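Local coordinates for protein tartrate dehydrogenase/decarboxylase (PDB 3FLK) that oxidises tartrate with NAD+ and a divalent metal ion, converts meso-tartrate to D-glycerate, and oxidatively decarboxylates D-malate to pyruvate, at residues A265-L270 with L279-H284; Y104-P109 with V132-T137; A9-D14 with D71-G76; G17-P22 with N294-I299. The protein carries 1 engineered substitution. All blocks are in the same frame, centred on the assembly; numbering follows the deposited sequence.

Overall arrangement
Contacts 1, 2 and 3 belong to one mixed β-sheet, whose middle strands border the NADH and oxalate sites; contact 4 attaches a helix and a loop at the adenine end of the same cofactor. Contact 1 is the middle term: its centre is about 9 Å from that of contact 2, with strands 266-270 and 105-111 adjacent, and about 11 Å from that of contact 3, with strands 278-282 and 72-77 adjacent. Contacts 2 and 3 do not touch, their nearest atoms being about 9 Å apart. Contact 1 meets both ends of NADH, contact 2 grips oxalate, and contact 4, about 14 Å from contact 1 between centres, reads the adenine. L21 bridges contacts 3 and 4, packing on Y74 and P12.

Contact 1 (A265-L270 with L279-H284). With NAI (1,4-dihydronicotinamide adenine dinucleotide), chain F.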
# COMPACT_ATOMS: atom_id res chain seq x y z
N ALA A 265 6.44 -16.27 2.05
CA ALA A 265 6.38 -15.36 3.20
C ALA A 265 5.61 -15.94 4.40
O ALA A 265 4.40 -16.17 4.31
CB ALA A 265 5.79 -14.02 2.78
N PRO A 266 6.32 -16.17 5.52
CA PRO A 266 5.70 -16.71 6.72
C PRO A 266 5.22 -15.61 7.67
O PRO A 266 5.59 -14.44 7.50
CB PRO A 266 6.84 -17.47 7.36
CG PRO A 266 8.03 -16.63 7.06
CD PRO A 266 7.77 -15.97 5.72
N SER A 267 4.43 -15.98 8.67
CA SER A 267 4.03 -15.04 9.71
C SER A 267 3.87 -15.70 11.07
O SER A 267 3.34 -16.81 11.19
CB SER A 267 2.75 -14.30 9.31
OG SER A 267 1.60 -15.06 9.58
N ALA A 268 4.34 -14.99 12.09
CA ALA A 268 4.20 -15.42 13.48
C ALA A 268 3.29 -14.43 14.20
O ALA A 268 3.63 -13.25 14.34
CB ALA A 268 5.56 -15.48 14.14
N ASN A 269 2.12 -14.91 14.64
CA ASN A 269 1.19 -14.13 15.43
C ASN A 269 1.44 -14.42 16.90
O ASN A 269 0.91 -15.38 17.46
CB ASN A 269 -0.27 -14.45 15.07
CG ASN A 269 -0.62 -14.11 13.63
OD1 ASN A 269 -1.37 -13.18 13.38
ND2 ASN A 269 -0.07 -14.88 12.69
N LEU A 270 2.28 -13.58 17.52
CA LEU A 270 2.83 -13.87 18.83
C LEU A 270 2.11 -13.18 19.98
O LEU A 270 1.81 -11.98 19.91
CB LEU A 270 4.32 -13.50 18.89
CG LEU A 270 5.31 -14.15 17.92
CD1 LEU A 270 6.71 -13.66 18.23
CD2 LEU A 270 5.26 -15.68 17.97
N LEU A 279 0.06 -18.15 17.18
CA LEU A 279 -0.43 -18.73 15.93
C LEU A 279 0.57 -18.52 14.80
O LEU A 279 1.09 -17.42 14.61
CB LEU A 279 -1.80 -18.15 15.57
CG LEU A 279 -2.53 -18.71 14.35
CD1 LEU A 279 -4.03 -18.70 14.58
CD2 LEU A 279 -2.18 -17.94 13.09
N PHE A 280 0.81 -19.58 14.04
CA PHE A 280 1.78 -19.55 12.96
C PHE A 280 1.12 -19.96 11.65
O PHE A 280 0.47 -21.00 11.57
CB PHE A 280 3.00 -20.42 13.31
CG PHE A 280 3.70 -19.98 14.58
CD1 PHE A 280 4.79 -19.13 14.53
CD2 PHE A 280 3.23 -20.40 15.83
CE1 PHE A 280 5.43 -18.71 15.70
CE2 PHE A 280 3.86 -19.99 17.00
CZ PHE A 280 4.96 -19.14 16.93
N GLU A 281 1.29 -19.11 10.64
CA GLU A 281 0.56 -19.21 9.38
C GLU A 281 1.34 -18.54 8.26
O GLU A 281 2.19 -17.68 8.52
CB GLU A 281 -0.82 -18.55 9.51
CG GLU A 281 -0.77 -17.04 9.75
CD GLU A 281 -2.10 -16.33 9.59
OE1 GLU A 281 -2.98 -16.82 8.86
OE2 GLU A 281 -2.25 -15.25 10.19
N PRO A 282 1.08 -18.92 7.00
CA PRO A 282 1.60 -18.12 5.90
C PRO A 282 0.95 -16.74 5.83
O PRO A 282 -0.15 -16.54 6.35
CB PRO A 282 1.23 -18.94 4.66
CG PRO A 282 0.15 -19.85 5.08
CD PRO A 282 0.34 -20.11 6.53
N VAL A 283 1.64 -15.80 5.19
CA VAL A 283 1.05 -14.50 4.89
C VAL A 283 -0.13 -14.66 3.91
O VAL A 283 -1.17 -14.02 4.07
CB VAL A 283 2.10 -13.51 4.31
CG1 VAL A 283 1.43 -12.22 3.82
CG2 VAL A 283 3.16 -13.18 5.36
N HIS A 284 0.03 -15.55 2.93
CA HIS A 284 -0.97 -15.74 1.87
C HIS A 284 -2.33 -16.25 2.35
O HIS A 284 -2.45 -16.80 3.44
CB HIS A 284 -0.42 -16.64 0.75
CG HIS A 284 -0.22 -18.07 1.15
ND1 HIS A 284 -1.26 -18.91 1.47
CD2 HIS A 284 0.91 -18.81 1.25
CE1 HIS A 284 -0.79 -20.11 1.77
NE2 HIS A 284 0.53 -20.08 1.64
PA NAI F . -4.44 -14.90 -1.65
O1A NAI F . -3.19 -14.74 -0.87
O2A NAI F . -5.19 -16.11 -1.26
O5B NAI F . -4.08 -14.99 -3.21
C5B NAI F . -3.54 -13.90 -3.93
C4B NAI F . -2.81 -14.41 -5.16
O4B NAI F . -1.60 -15.03 -4.78
C3B NAI F . -3.62 -15.45 -5.93
O3B NAI F . -3.47 -15.21 -7.31
C2B NAI F . -3.00 -16.77 -5.53
O2B NAI F . -3.06 -17.72 -6.57
C1B NAI F . -1.57 -16.39 -5.18
N9A NAI F . -1.04 -17.24 -4.10
C8A NAI F . -1.35 -17.16 -2.76
N7A NAI F . -0.66 -18.11 -2.11
C5A NAI F . 0.09 -18.79 -2.99
C6A NAI F . 0.98 -19.85 -2.86
N6A NAI F . 1.23 -20.38 -1.66
N1A NAI F . 1.62 -20.35 -3.98
C2A NAI F . 1.37 -19.81 -5.22
N3A NAI F . 0.49 -18.75 -5.34
C4A NAI F . -0.14 -18.25 -4.25
O3 NAI F . -5.30 -13.54 -1.43
PN NAI F . -6.69 -13.12 -2.13
O1N NAI F . -6.83 -13.74 -3.47
O2N NAI F . -6.75 -11.64 -2.05
O5D NAI F . -7.80 -13.71 -1.14
C5D NAI F . -8.31 -15.02 -1.27
C4D NAI F . -9.05 -15.43 0.00
O4D NAI F . -8.12 -15.61 1.06
C3D NAI F . -10.05 -14.39 0.49
O3D NAI F . -11.17 -15.08 0.97
C2D NAI F . -9.34 -13.69 1.63
O2D NAI F . -10.23 -13.19 2.60
C1D NAI F . -8.48 -14.82 2.18
N1N NAI F . -7.26 -14.41 2.90
C2N NAI F . -7.03 -14.98 4.12
C3N NAI F . -5.89 -14.66 4.85
C7N NAI F . -5.54 -15.50 6.05
O7N NAI F . -6.31 -16.65 6.35
N7N NAI F . -4.50 -15.15 6.81
C4N NAI F . -4.98 -13.75 4.32
C5N NAI F . -5.21 -13.17 3.08
C6N NAI F . -6.36 -13.51 2.37
O HOH W 1 2.70 -16.37 2.13
O HOH W 2 -0.39 -13.60 9.87
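N269 and L279 exchange two backbone hydrogen bonds, N269 N to L279 O at 2.7 Å and L279 N to N269 O at 2.9 Å, and so fix the antiparallel pairing of the hairpin formed by 266-270 and 278-282. Further along, E281 N gives S267 O a nearly straight bond (174°), whereas the return bond from S267 N is bent and weak. V283 N then reaches A265 O at 2.9 Å, and a water that donates to this carbonyl and accepts from H284 N closes the end.

On the face shared by S267, N269, L279 and E281, the E281 carboxylate does most of the polar work. Its CG sits between backbone N and carbonyl carbon (chi1 65°), and from there the extended chain carries OE1 to the carboxamide N7N of NADH, 3.0 Å away. OE2 makes a salt bridge with R98, accepts from a water that also accepts from N269 ND2, and receives only a weak direct bond from that amide, whose OD1 is held by N136 and R98. At the adenine end, the H284 ring has P282 CB over one face and NADH N6A over the other.

The reverse face is apolar. A268 CB lies 3.6 Å from F280 CE1, and L270 CD2 reaches the same ring at CZ. Beyond the strand ends, V283 CG2 packs on A265 CB, and V283 also touches R108 and the oxalate.

Strand 72-77 flanks 278-282, strand 105-111 flanks 266-270, helix 299-313 lies against P266, F280 and P282, and helix 94-100 borders L279 and E281.

Contact 2 (Y104-P109 with V132-T137). With OXL (oxalate ion), chain G.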
# COMPACT_ATOMS: atom_id res chain seq x y z
N TYR A 104 -0.59 -9.78 19.77
CA TYR A 104 -0.46 -8.40 19.28
C TYR A 104 0.70 -8.14 18.32
O TYR A 104 0.69 -7.15 17.58
CB TYR A 104 -0.48 -7.39 20.44
CG TYR A 104 0.67 -7.48 21.41
CD1 TYR A 104 1.85 -6.76 21.19
CD2 TYR A 104 0.58 -8.24 22.57
CE1 TYR A 104 2.91 -6.83 22.08
CE2 TYR A 104 1.64 -8.31 23.48
CZ TYR A 104 2.80 -7.60 23.22
OH TYR A 104 3.86 -7.66 24.10
N VAL A 105 1.70 -9.02 18.33
CA VAL A 105 2.84 -8.88 17.42
C VAL A 105 2.70 -9.84 16.24
O VAL A 105 2.68 -11.06 16.42
CB VAL A 105 4.20 -9.16 18.12
CG1 VAL A 105 5.34 -8.65 17.25
CG2 VAL A 105 4.28 -8.51 19.48
N ASN A 106 2.62 -9.28 15.04
CA ASN A 106 2.62 -10.07 13.82
C ASN A 106 3.95 -9.89 13.09
O ASN A 106 4.18 -8.86 12.46
CB ASN A 106 1.43 -9.70 12.92
CG ASN A 106 1.11 -10.77 11.89
OD1 ASN A 106 1.95 -11.59 11.53
ND2 ASN A 106 -0.13 -10.76 11.41
N ILE A 107 4.82 -10.89 13.21
CA ILE A 107 6.17 -10.85 12.65
C ILE A 107 6.19 -11.51 11.28
O ILE A 107 5.84 -12.69 11.14
CB ILE A 107 7.20 -11.56 13.58
CG1 ILE A 107 7.29 -10.85 14.94
CG2 ILE A 107 8.58 -11.63 12.92
CD1 ILE A 107 7.97 -9.48 14.90
N ARG A 108 6.63 -10.76 10.27
CA ARG A 108 6.64 -11.24 8.89
C ARG A 108 7.96 -10.89 8.18
O ARG A 108 8.12 -9.77 7.67
CB ARG A 108 5.42 -10.67 8.13
CG ARG A 108 4.08 -11.17 8.66
CD ARG A 108 2.88 -10.45 8.04
NE ARG A 108 1.64 -11.16 8.35
CZ ARG A 108 0.49 -11.02 7.68
NH1 ARG A 108 0.42 -10.19 6.64
NH2 ARG A 108 -0.58 -11.71 8.04
N PRO A 109 8.92 -11.84 8.16
CA PRO A 109 10.20 -11.60 7.50
C PRO A 109 10.11 -11.57 5.97
O PRO A 109 9.32 -12.30 5.37
CB PRO A 109 11.07 -12.77 7.96
CG PRO A 109 10.11 -13.85 8.30
CD PRO A 109 8.85 -13.18 8.78
N VAL A 132 8.92 -7.12 8.88
CA VAL A 132 7.76 -6.30 9.16
C VAL A 132 7.19 -6.69 10.52
O VAL A 132 6.90 -7.87 10.76
CB VAL A 132 6.68 -6.42 8.05
CG1 VAL A 132 5.41 -5.65 8.42
CG2 VAL A 132 7.24 -5.95 6.71
N VAL A 133 7.07 -5.71 11.40
CA VAL A 133 6.46 -5.88 12.71
C VAL A 133 5.10 -5.18 12.64
O VAL A 133 5.02 -3.94 12.61
CB VAL A 133 7.35 -5.28 13.84
CG1 VAL A 133 6.68 -5.45 15.20
CG2 VAL A 133 8.73 -5.94 13.84
N ARG A 134 4.04 -5.98 12.59
CA ARG A 134 2.69 -5.47 12.35
C ARG A 134 1.83 -5.55 13.60
O ARG A 134 1.73 -6.61 14.23
CB ARG A 134 2.06 -6.25 11.19
CG ARG A 134 0.57 -6.00 10.96
CD ARG A 134 -0.03 -7.12 10.12
NE ARG A 134 -1.46 -6.93 9.88
CZ ARG A 134 -2.26 -7.86 9.36
NH1 ARG A 134 -1.78 -9.05 9.03
NH2 ARG A 134 -3.55 -7.59 9.18
N GLU A 135 1.21 -4.42 13.96
CA GLU A 135 0.25 -4.40 15.06
C GLU A 135 -0.95 -5.26 14.68
O GLU A 135 -1.50 -5.12 13.58
CB GLU A 135 -0.18 -2.96 15.38
CG GLU A 135 -0.74 -2.77 16.80
CD GLU A 135 -2.07 -3.50 17.02
OE1 GLU A 135 -2.97 -3.37 16.16
OE2 GLU A 135 -2.20 -4.21 18.04
N ASN A 136 -1.37 -6.12 15.60
CA ASN A 136 -2.25 -7.23 15.25
C ASN A 136 -3.61 -7.28 15.99
O ASN A 136 -4.36 -8.24 15.82
CB ASN A 136 -1.49 -8.54 15.47
CG ASN A 136 -1.87 -9.64 14.50
OD1 ASN A 136 -2.19 -9.38 13.34
ND2 ASN A 136 -1.81 -10.88 14.96
N THR A 137 -3.91 -6.27 16.81
CA THR A 137 -5.12 -6.31 17.65
C THR A 137 -6.06 -5.09 17.58
O THR A 137 -7.17 -5.13 18.12
CB THR A 137 -4.79 -6.55 19.15
OG1 THR A 137 -3.94 -5.50 19.64
CG2 THR A 137 -4.12 -7.91 19.37
C1 OXL G . -4.71 -10.31 5.65
C2 OXL G . -3.52 -10.61 6.45
O1 OXL G . -4.57 -10.06 4.43
O2 OXL G . -3.64 -10.84 7.68
O3 OXL G . -5.84 -10.29 6.20
O4 OXL G . -2.41 -10.62 5.88
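N106 and R134 exchange main-chain hydrogen bonds, N106 N to R134 O and R134 N to N106 O, both 2.9 Å; R108 and V132 form the next such pair. On the same face the side chains meet. N106 ND2 donates to N136 OD1 at 3.1 Å, arriving above the carbonyl plane rather than on a lone pair, while N106 OD1 accepts R108 NE at 3.2 Å. With its CG anti to the backbone N (chi1 -161°), N106 lies alongside R134, its amide tilted just 20° from the guanidinium. A leucine here would probably leave R108 NE and N136 OD1 without these partners and let the R108 guanidinium turn more easily.

These antiparallel strands lie deep in the sheet of the isocitrate/isopropylmalate dehydrogenase fold, where arginines line the anion pocket. R134 NH1 comes over one face of the R108 guanidinium, the two planes 68° apart, because both serve oxalate: R108 NH1 reaches O4 at 3.0 Å, R108 NH2 the same oxygen, and R134 NH1 bonds O2 at 2.9 Å. R98 of the same chain and K192 of the second subunit add to the grip. Behind them, S252 OG holds R108 NH1 and N245 O accepts R134 NE. N136 ND2, for its part, donates to N269 OD1 and Q103 O.

Contact 3 (A9-D14 with D71-G76); sequences AAIPGD and DAIYFG
I11 and F75 are paired on neighbouring parallel strands, their side chains on the same face of the sheet. F75 extends with CG anti to the backbone N (chi1 -179°), which leaves CD1 of its ring 3.4 Å from I11 O and 4.0 Å from I11 CB. The I11 chain takes the other route: CG1 lies beside the backbone N (chi1 -50°), and CD1 at its end meets I73 CG2 at 3.8 Å. A9 shares this face with I73, I11 and F75, and F75 continues outward to touch L279, E281 and the bound cofactor.

The strands are held by an alternating series of backbone bonds: A9 N to A72 O, Y74 N to A9 O at 2.8 Å, I11 N to Y74 O at 2.8 Å and G76 N to I11 O. Strand 6-13 runs through helix 17-35 into strand 39-43, a β-α-β unit, and the chain then returns past 6-13 to lay down 72-77 on its other side.

A10 and Y74 occupy the reverse face. The Y74 ring leads away from strand 6-13 toward L21 and L28 of helix 17-35 and M308 of helix 299-313, with its OH bonded to M301 O. At the strand ends the backbones close in on each other: G76 CA comes within 3.3 Å of P12 O, and a β-carbon on G76 would collide with that oxygen.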
# COMPACT_ATOMS: atom_id res chain seq x y z
N ALA A 9 -2.07 -27.51 17.65
CA ALA A 9 -3.38 -27.48 17.02
C ALA A 9 -3.22 -27.10 15.54
O ALA A 9 -2.90 -25.96 15.22
CB ALA A 9 -4.29 -26.50 17.73
N ALA A 10 -3.41 -28.09 14.67
CA ALA A 10 -3.30 -27.89 13.23
C ALA A 10 -4.68 -27.59 12.64
O ALA A 10 -5.61 -28.40 12.77
CB ALA A 10 -2.67 -29.11 12.56
N ILE A 11 -4.81 -26.43 12.01
CA ILE A 11 -6.08 -25.97 11.46
C ILE A 11 -5.87 -25.52 10.01
O ILE A 11 -5.46 -24.38 9.77
CB ILE A 11 -6.70 -24.82 12.31
CG1 ILE A 11 -6.74 -25.18 13.80
CG2 ILE A 11 -8.11 -24.46 11.79
CD1 ILE A 11 -7.22 -24.06 14.72
N PRO A 12 -6.12 -26.42 9.04
CA PRO A 12 -5.88 -26.10 7.63
C PRO A 12 -6.76 -24.97 7.08
O PRO A 12 -6.29 -24.14 6.31
CB PRO A 12 -6.16 -27.43 6.91
CG PRO A 12 -7.00 -28.22 7.84
CD PRO A 12 -6.62 -27.80 9.23
N GLY A 13 -8.03 -24.95 7.48
CA GLY A 13 -8.98 -23.94 7.01
C GLY A 13 -9.51 -24.23 5.62
O GLY A 13 -9.98 -25.34 5.35
N ASP A 14 -9.42 -23.23 4.74
CA ASP A 14 -9.99 -23.28 3.40
C ASP A 14 -8.94 -23.36 2.30
O ASP A 14 -7.77 -23.03 2.53
CB ASP A 14 -10.86 -22.04 3.13
CG ASP A 14 -12.07 -21.95 4.04
OD1 ASP A 14 -12.76 -22.97 4.23
OD2 ASP A 14 -12.34 -20.85 4.55
N ASP A 71 -0.15 -25.82 22.87
CA ASP A 71 1.01 -24.95 23.03
C ASP A 71 1.11 -23.90 21.93
O ASP A 71 1.61 -22.80 22.16
CB ASP A 71 2.29 -25.79 23.11
CG ASP A 71 2.34 -26.65 24.37
OD1 ASP A 71 2.51 -26.08 25.48
OD2 ASP A 71 2.21 -27.88 24.26
N ALA A 72 0.64 -24.24 20.73
CA ALA A 72 0.57 -23.28 19.62
C ALA A 72 -0.40 -23.72 18.53
O ALA A 72 -0.81 -24.88 18.47
CB ALA A 72 1.96 -23.02 19.04
N ILE A 73 -0.78 -22.77 17.67
CA ILE A 73 -1.70 -23.03 16.57
C ILE A 73 -0.97 -22.93 15.24
O ILE A 73 -0.30 -21.93 14.95
CB ILE A 73 -2.91 -22.05 16.59
CG1 ILE A 73 -3.60 -22.05 17.96
CG2 ILE A 73 -3.91 -22.40 15.48
CD1 ILE A 73 -4.53 -20.87 18.19
N TYR A 74 -1.09 -23.99 14.44
CA TYR A 74 -0.49 -24.06 13.11
C TYR A 74 -1.64 -23.95 12.11
O TYR A 74 -2.44 -24.87 11.97
CB TYR A 74 0.28 -25.38 12.97
CG TYR A 74 1.33 -25.44 11.88
CD1 TYR A 74 2.18 -24.36 11.62
CD2 TYR A 74 1.50 -26.61 11.12
CE1 TYR A 74 3.16 -24.44 10.63
CE2 TYR A 74 2.47 -26.68 10.13
CZ TYR A 74 3.30 -25.60 9.89
OH TYR A 74 4.25 -25.68 8.90
N PHE A 75 -1.72 -22.80 11.45
CA PHE A 75 -2.91 -22.40 10.70
C PHE A 75 -2.64 -22.23 9.21
O PHE A 75 -1.63 -21.65 8.81
CB PHE A 75 -3.47 -21.09 11.29
CG PHE A 75 -4.73 -20.59 10.62
CD1 PHE A 75 -5.97 -21.17 10.89
CD2 PHE A 75 -4.68 -19.52 9.73
CE1 PHE A 75 -7.13 -20.71 10.27
CE2 PHE A 75 -5.83 -19.05 9.11
CZ PHE A 75 -7.06 -19.64 9.38
N GLY A 76 -3.55 -22.74 8.38
CA GLY A 76 -3.42 -22.65 6.93
C GLY A 76 -3.89 -21.31 6.41
O GLY A 76 -3.11 -20.37 6.30

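Contact 4 (G17-P22 with N294-I299); sequences GLEVLP and NIANPI. With NAI (1,4-dihydronicotinamide adenine dinucleotide), chain F.
E19 and V20, on the first turn of helix 17-35, press against the segment 294-299 without a direct hydrogen bond to it. V20 does so with one methyl, CG1, which sits 3.6 Å from N297 O and also meets A296 CB at 4.0 Å and the P298 ring. The E19 chain is extended beyond CG (chi2 177°), passing N294 with CG 3.5 Å from N294 OD1 and bringing OE1 to 3.7 Å from A296 CB.

The polar link is indirect. A water donates to E19 OE1 at 2.7 Å and accepts from I295 N, while E19 OE2 takes G292 N. With an alanine in place of E19, this water and G292 N would probably lose their carboxylate acceptor, and the turn of loop near N294 and A296 would be less firmly seated.

What the loop presents is the adenine site. N297 N donates to N1A of NADH at 2.9 Å and N297 O accepts from N6A at 3.0 Å, so that the backbone of one residue pairs with the edge of the base that Watson-Crick pairing uses. N297 CB also touches the adenine, while the amide beyond it is engaged within the protein: OD1 receives I299 N in a capping bond, and ND2 donates to D342.

Helix 299-313 begins at I299, the last residue of this segment; helix 349-361 packs on P298 and I299, with T349 and Q350 bonding A296 O and N294 OD1, and helix 17-35 rests through L18 and L21 on strand 6-13.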
# COMPACT_ATOMS: atom_id res chain seq x y z
N GLY A 17 -4.89 -23.84 1.97
CA GLY A 17 -4.55 -24.18 3.35
C GLY A 17 -4.59 -25.68 3.56
O GLY A 17 -3.78 -26.23 4.31
N LEU A 18 -5.51 -26.34 2.86
CA LEU A 18 -5.64 -27.80 2.89
C LEU A 18 -4.50 -28.50 2.13
O LEU A 18 -4.17 -29.64 2.41
CB LEU A 18 -7.00 -28.24 2.33
CG LEU A 18 -8.25 -27.82 3.12
CD1 LEU A 18 -9.47 -27.77 2.21
CD2 LEU A 18 -8.50 -28.76 4.29
N GLU A 19 -3.92 -27.80 1.16
CA GLU A 19 -2.82 -28.34 0.37
C GLU A 19 -1.45 -28.14 1.03
O GLU A 19 -0.62 -29.05 1.04
CB GLU A 19 -2.81 -27.74 -1.05
CG GLU A 19 -4.03 -28.11 -1.89
CD GLU A 19 -4.04 -27.43 -3.26
OE1 GLU A 19 -3.28 -26.46 -3.46
OE2 GLU A 19 -4.81 -27.87 -4.14
N VAL A 20 -1.22 -26.96 1.59
CA VAL A 20 0.11 -26.63 2.13
C VAL A 20 0.36 -27.16 3.55
O VAL A 20 1.50 -27.50 3.88
CB VAL A 20 0.46 -25.12 2.01
CG1 VAL A 20 0.41 -24.67 0.55
CG2 VAL A 20 -0.47 -24.25 2.88
N LEU A 21 -0.68 -27.23 4.37
CA LEU A 21 -0.52 -27.66 5.77
C LEU A 21 0.13 -29.04 5.93
O LEU A 21 1.07 -29.17 6.72
CB LEU A 21 -1.84 -27.60 6.56
CG LEU A 21 -1.71 -28.01 8.03
CD1 LEU A 21 -1.11 -26.88 8.86
CD2 LEU A 21 -3.03 -28.45 8.62
N PRO A 22 -0.35 -30.07 5.21
CA PRO A 22 0.28 -31.39 5.32
C PRO A 22 1.77 -31.38 4.95
O PRO A 22 2.53 -32.19 5.48
CB PRO A 22 -0.51 -32.25 4.33
CG PRO A 22 -1.83 -31.57 4.22
CD PRO A 22 -1.50 -30.12 4.28
N ASN A 294 -2.83 -28.44 -6.99
CA ASN A 294 -1.61 -28.72 -6.22
C ASN A 294 -0.35 -28.09 -6.82
O ASN A 294 0.65 -28.78 -7.09
CB ASN A 294 -1.44 -30.23 -6.02
CG ASN A 294 -2.51 -30.83 -5.12
OD1 ASN A 294 -2.52 -30.59 -3.91
ND2 ASN A 294 -3.40 -31.61 -5.71
N ILE A 295 -0.41 -26.78 -7.05
CA ILE A 295 0.75 -26.01 -7.49
C ILE A 295 1.08 -24.90 -6.49
O ILE A 295 2.03 -24.15 -6.67
CB ILE A 295 0.55 -25.39 -8.90
CG1 ILE A 295 -0.72 -24.54 -8.95
CG2 ILE A 295 0.58 -26.48 -9.98
CD1 ILE A 295 -0.77 -23.56 -10.10
N ALA A 296 0.28 -24.82 -5.42
CA ALA A 296 0.52 -23.89 -4.33
C ALA A 296 1.91 -24.09 -3.72
O ALA A 296 2.31 -25.22 -3.44
CB ALA A 296 -0.56 -24.02 -3.26
N ASN A 297 2.63 -22.99 -3.55
CA ASN A 297 3.94 -22.99 -2.90
C ASN A 297 3.77 -23.29 -1.40
O ASN A 297 3.07 -22.55 -0.70
CB ASN A 297 4.62 -21.63 -3.10
CG ASN A 297 6.11 -21.65 -2.81
OD1 ASN A 297 6.60 -22.50 -2.08
ND2 ASN A 297 6.84 -20.70 -3.40
N PRO A 298 4.38 -24.39 -0.92
CA PRO A 298 4.27 -24.74 0.50
C PRO A 298 5.36 -24.11 1.39
O PRO A 298 5.33 -24.33 2.61
CB PRO A 298 4.44 -26.26 0.49
CG PRO A 298 5.37 -26.51 -0.66
CD PRO A 298 5.15 -25.40 -1.67
N ILE A 299 6.29 -23.36 0.81
CA ILE A 299 7.42 -22.83 1.58
C ILE A 299 6.98 -21.88 2.71
O ILE A 299 7.52 -21.94 3.81
CB ILE A 299 8.52 -22.19 0.68
CG1 ILE A 299 9.20 -23.27 -0.17
CG2 ILE A 299 9.56 -21.45 1.54
CD1 ILE A 299 10.17 -22.74 -1.22
PA NAI F . -4.44 -14.90 -1.65
O1A NAI F . -3.19 -14.74 -0.87
O2A NAI F . -5.19 -16.11 -1.26
O5B NAI F . -4.08 -14.99 -3.21
C5B NAI F . -3.54 -13.90 -3.93
C4B NAI F . -2.81 -14.41 -5.16
O4B NAI F . -1.60 -15.03 -4.78
C3B NAI F . -3.62 -15.45 -5.93
O3B NAI F . -3.47 -15.21 -7.31
C2B NAI F . -3.00 -16.77 -5.53
O2B NAI F . -3.06 -17.72 -6.57
C1B NAI F . -1.57 -16.39 -5.18
N9A NAI F . -1.04 -17.24 -4.10
C8A NAI F . -1.35 -17.16 -2.76
N7A NAI F . -0.66 -18.11 -2.11
C5A NAI F . 0.09 -18.79 -2.99
C6A NAI F . 0.98 -19.85 -2.86
N6A NAI F . 1.23 -20.38 -1.66
N1A NAI F . 1.62 -20.35 -3.98
C2A NAI F . 1.37 -19.81 -5.22
N3A NAI F . 0.49 -18.75 -5.34
C4A NAI F . -0.14 -18.25 -4.25
O3 NAI F . -5.30 -13.54 -1.43
PN NAI F . -6.69 -13.12 -2.13
O1N NAI F . -6.83 -13.74 -3.47
O2N NAI F . -6.75 -11.64 -2.05
O5D NAI F . -7.80 -13.71 -1.14
C5D NAI F . -8.31 -15.02 -1.27
C4D NAI F . -9.05 -15.43 0.00
O4D NAI F . -8.12 -15.61 1.06
C3D NAI F . -10.05 -14.39 0.49
O3D NAI F . -11.17 -15.08 0.97
C2D NAI F . -9.34 -13.69 1.63
O2D NAI F . -10.23 -13.19 2.60
C1D NAI F . -8.48 -14.82 2.18
N1N NAI F . -7.26 -14.41 2.90
C2N NAI F . -7.03 -14.98 4.12
C3N NAI F . -5.89 -14.66 4.85
C7N NAI F . -5.54 -15.50 6.05
O7N NAI F . -6.31 -16.65 6.35
N7N NAI F . -4.50 -15.15 6.81
C4N NAI F . -4.98 -13.75 4.32
C5N NAI F . -5.21 -13.17 3.08
C6N NAI F . -6.36 -13.51 2.37
O HOH W 3 -2.67 -25.46 -5.85